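Apc35852 (PDB 1U9C) is of unknown function but belongs to the DJ-1/PfpI family, whose relatives include chaperones and cysteine proteases. Local coordinates at residues F193-R196 and I201-Q204; L36-K41 and A92-G97. All coordinates share one frame; numbering follows the deposited sequence.

Both contacts involve the same seven-stranded mixed sheet of the DJ-1/PfpI fold. Interaction 2 comes first along the chain and is complete before interaction 1 begins. It packs helix 28-40 on strand 92-95, the middle strand of the sheet. Interaction 1 pairs strands 194-197 and 200-203, the hairpin at one edge; strand 124-127 lies between that hairpin and strand 92-95. The centres of the two contacts are 14 Å apart, and their nearest atoms are about 6 Å apart without touching. Helix 209-221 has side-chain contacts with both sites. One contact thus finishes an edge of the sheet, while the other joins a covering helix to its middle strand.

Interaction 1: F193-R196 and I201-Q204; sequences FSVR and ITGQ
Phe193 to Arg196 and Ile201 to Gln204 face each other across a beta hairpin at the edge of the DJ-1/PfpI sheet. The strand axes are 4.7 Å apart and run antiparallel at 171°. Val195 and Thr202 form the hydrogen-bonded pair. Val195 N donates to Thr202 O at 2.8 Å, and Thr202 N returns a bond to Val195 O at 3.0 Å. Beyond this pair, Gln204 N donates to Phe193 O at 3.0 Å. Ser194-Gly203 and Arg196-Ile201 are non-hydrogen-bonded pairs. CA-H...O contacts from Gly203 to Phe193 O and from Ile201 to Val195 O supplement the ladder.

The side chains divide between two faces. On the face of Arg196 and Ile201, the methylenes of Arg196 cross the CG1 branch of Ile201, and helix 209-221 packs against this face. On the other face, Val195 and Thr202 lie side by side. The polar groups have partners outside the hairpin strands or at its turn. Ser194 OG bonds to Ser211 and Lys215. The guanidinium group of Arg196 bonds to Gly198 O and forms a salt bridge with Glu222. Thr202 OG1 bonds to Thr153 N.

Polar and aromatic groups meet at the open end of the hairpin. The Gln204 chain is extended, with CG anti to the backbone N (chi1 -167°), and carries its amide to Phe193. The amide and ring planes are 60° apart. Gln204 OE1 accepts a hydrogen bond from Gly187 N. Against Phe193 it only packs: Gln204 OE1 lies 3.5 Å from Phe193 CB and 3.6 Å from Phe193 CD2.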
# COMPACT_ATOMS: atom_id res chain seq x y z
N PHE A 193 4.17 -6.85 12.02
CA PHE A 193 5.25 -7.45 11.29
C PHE A 193 5.48 -6.67 10.00
O PHE A 193 4.59 -6.56 9.15
CB PHE A 193 4.96 -8.91 10.95
CG PHE A 193 6.11 -9.57 10.26
CD1 PHE A 193 7.26 -9.91 10.98
CD2 PHE A 193 6.10 -9.78 8.91
CE1 PHE A 193 8.34 -10.47 10.34
CE2 PHE A 193 7.18 -10.36 8.27
CZ PHE A 193 8.30 -10.70 8.98
N SER A 194 6.69 -6.15 9.84
CA SER A 194 7.06 -5.56 8.57
C SER A 194 8.49 -5.89 8.20
O SER A 194 9.31 -6.30 9.04
CB SER A 194 6.90 -4.04 8.57
OG SER A 194 7.68 -3.48 9.61
N VAL A 195 8.78 -5.77 6.91
CA VAL A 195 10.07 -6.19 6.40
C VAL A 195 10.64 -5.22 5.43
O VAL A 195 9.92 -4.59 4.69
CB VAL A 195 10.02 -7.56 5.79
CG1 VAL A 195 9.18 -7.59 4.57
CG2 VAL A 195 11.43 -8.06 5.53
N ARG A 196 11.95 -5.02 5.49
CA ARG A 196 12.70 -4.31 4.49
C ARG A 196 13.65 -5.26 3.75
O ARG A 196 14.45 -5.95 4.38
CB ARG A 196 13.48 -3.20 5.15
CG ARG A 196 14.43 -2.48 4.22
CD ARG A 196 15.08 -1.27 4.76
NE ARG A 196 15.92 -0.58 3.77
CZ ARG A 196 16.67 0.46 4.02
NH1 ARG A 196 16.82 0.93 5.25
NH2 ARG A 196 17.37 0.99 3.03
N ILE A 201 9.71 -2.33 0.92
CA ILE A 201 9.30 -2.43 2.32
C ILE A 201 7.82 -2.82 2.37
O ILE A 201 7.01 -2.20 1.68
CB ILE A 201 9.52 -1.04 2.95
CG1 ILE A 201 11.01 -0.74 3.04
CG2 ILE A 201 8.89 -0.97 4.33
CD1 ILE A 201 11.35 0.68 3.34
N THR A 202 7.46 -3.81 3.14
CA THR A 202 6.10 -4.30 3.21
C THR A 202 5.73 -4.58 4.63
O THR A 202 6.57 -4.95 5.47
CB THR A 202 5.91 -5.54 2.33
OG1 THR A 202 6.93 -6.52 2.53
CG2 THR A 202 5.96 -5.19 0.87
N GLY A 203 4.42 -4.50 4.89
CA GLY A 203 3.84 -4.73 6.22
C GLY A 203 2.66 -5.68 6.07
O GLY A 203 1.98 -5.70 5.05
N GLN A 204 2.36 -6.44 7.11
CA GLN A 204 1.40 -7.55 7.02
C GLN A 204 -0.07 -7.18 7.22
O GLN A 204 -0.93 -7.76 6.61
CB GLN A 204 1.80 -8.60 8.06
CG GLN A 204 1.10 -9.93 7.90
CD GLN A 204 1.57 -10.93 8.90
OE1 GLN A 204 2.76 -11.01 9.16
NE2 GLN A 204 0.64 -11.62 9.52

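Interaction 2: L36-K41 and A92-G97; sequences LVFQEK and AIFLPG
The ring of Phe38 turns its edge toward the face of Phe94 in an offset edge-to-face pair. CD1 of Phe94 lies at the edge of the Phe38 ring, near its plane. Pro96 CG sits at the edge of the Phe94 ring. The ring centroids are 5.6 Å apart and the planes make an angle of 73°. The pair is offset, so the Phe38 edge meets the CD1 side of the Phe94 ring and not its centre.

The touching part of Phe38 is its far end. Phe38 CZ is 3.8 Å from Phe94 CD1, and Phe38 CE2 is 3.9 Å from the same atom. Phe38 CE2 also lies 4.1 Å from Phe94 CG. The two rings span the distance between the backbones, whose nearest CA atoms, those of Phe38 and Phe94, are 10.6 Å apart. Phe94 holds CG anti to its own backbone N (chi1 -165°), which carries its ring out toward the helix.

Both residues are buried, and the contact is apolar. Replacing Phe38 with an alanine would probably leave the CD1 side of the Phe94 ring without its aromatic partner and open a gap between helix and strand.

Around the pair, Phe38 also touches Val8 of strand 7-12 and Val216 of helix 209-221. Phe94 packs on Pro34 of helix 28-40 and Ala126 of strand 124-127. The contact therefore seats helix 28-40 on the middle of the sheet, beside helix 209-221.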
# COMPACT_ATOMS: atom_id res chain seq x y z
N LEU A 36 0.57 10.62 8.98
CA LEU A 36 0.97 11.44 10.13
C LEU A 36 2.48 11.30 10.36
O LEU A 36 3.16 12.31 10.64
CB LEU A 36 0.19 11.01 11.40
CG LEU A 36 0.51 11.66 12.74
CD1 LEU A 36 0.18 13.13 12.64
CD2 LEU A 36 -0.20 11.03 13.92
N VAL A 37 3.05 10.09 10.32
CA VAL A 37 4.49 9.90 10.44
C VAL A 37 5.24 10.74 9.42
O VAL A 37 6.21 11.47 9.77
CB VAL A 37 4.88 8.37 10.29
CG1 VAL A 37 6.42 8.17 10.09
CG2 VAL A 37 4.40 7.55 11.49
N PHE A 38 4.82 10.68 8.15
CA PHE A 38 5.51 11.44 7.12
C PHE A 38 5.36 12.96 7.28
O PHE A 38 6.33 13.70 7.11
CB PHE A 38 5.03 10.98 5.73
CG PHE A 38 5.27 9.52 5.43
CD1 PHE A 38 6.36 8.82 5.92
CD2 PHE A 38 4.36 8.83 4.65
CE1 PHE A 38 6.54 7.50 5.64
CE2 PHE A 38 4.56 7.51 4.38
CZ PHE A 38 5.65 6.85 4.87
N GLN A 39 4.17 13.40 7.63
CA GLN A 39 3.97 14.83 7.92
C GLN A 39 4.86 15.27 9.09
O GLN A 39 5.47 16.37 8.98
CB GLN A 39 2.49 15.10 8.22
CG GLN A 39 1.61 15.00 7.03
CD GLN A 39 1.91 16.07 6.03
OE1 GLN A 39 2.21 15.81 4.87
NE2 GLN A 39 1.92 17.29 6.51
N GLU A 40 4.99 14.46 10.16
CA GLU A 40 5.85 14.81 11.36
C GLU A 40 7.29 14.96 10.96
O GLU A 40 8.04 15.73 11.58
CB GLU A 40 5.75 13.68 12.42
CG GLU A 40 4.47 13.66 13.25
CD GLU A 40 4.24 12.37 14.07
OE1 GLU A 40 4.85 11.27 13.86
OE2 GLU A 40 3.39 12.40 14.98
N LYS A 41 7.75 14.21 9.99
CA LYS A 41 9.11 14.30 9.55
C LYS A 41 9.33 15.48 8.62
O LYS A 41 10.48 15.75 8.23
CB LYS A 41 9.52 13.04 8.78
CG LYS A 41 9.81 11.84 9.60
CD LYS A 41 11.02 12.02 10.55
CE LYS A 41 12.35 12.18 9.88
NZ LYS A 41 13.47 12.25 10.92
N ALA A 92 9.68 8.18 -2.54
CA ALA A 92 9.04 6.95 -2.06
C ALA A 92 7.58 6.90 -2.52
O ALA A 92 6.94 7.99 -2.62
CB ALA A 92 9.08 6.79 -0.53
N ILE A 93 7.06 5.70 -2.70
CA ILE A 93 5.59 5.50 -2.90
C ILE A 93 5.18 4.57 -1.78
O ILE A 93 5.88 3.61 -1.40
CB ILE A 93 5.30 4.93 -4.31
CG1 ILE A 93 3.79 4.83 -4.52
CG2 ILE A 93 5.95 3.59 -4.56
CD1 ILE A 93 3.45 4.43 -5.98
N PHE A 94 3.97 4.85 -1.25
CA PHE A 94 3.38 4.09 -0.16
C PHE A 94 1.95 3.67 -0.52
O PHE A 94 1.15 4.54 -0.82
CB PHE A 94 3.39 4.97 1.10
CG PHE A 94 3.15 4.19 2.37
CD1 PHE A 94 4.20 3.81 3.19
CD2 PHE A 94 1.87 3.77 2.74
CE1 PHE A 94 3.98 3.07 4.33
CE2 PHE A 94 1.67 3.02 3.88
CZ PHE A 94 2.75 2.69 4.66
N LEU A 95 1.69 2.39 -0.44
CA LEU A 95 0.37 1.80 -0.77
C LEU A 95 -0.31 1.23 0.44
O LEU A 95 -0.02 0.11 0.85
CB LEU A 95 0.56 0.67 -1.82
CG LEU A 95 1.24 1.05 -3.12
CD1 LEU A 95 1.31 -0.16 -4.05
CD2 LEU A 95 0.71 2.19 -3.75
N PRO A 96 -1.21 2.00 1.06
CA PRO A 96 -2.06 1.42 2.07
C PRO A 96 -2.96 0.36 1.46
O PRO A 96 -3.16 0.25 0.27
CB PRO A 96 -2.90 2.62 2.52
CG PRO A 96 -2.07 3.82 2.17
CD PRO A 96 -1.51 3.41 0.84
N GLY A 97 -3.59 -0.40 2.37
CA GLY A 97 -4.51 -1.50 2.01
C GLY A 97 -5.98 -1.25 2.15
O GLY A 97 -6.49 -0.16 1.87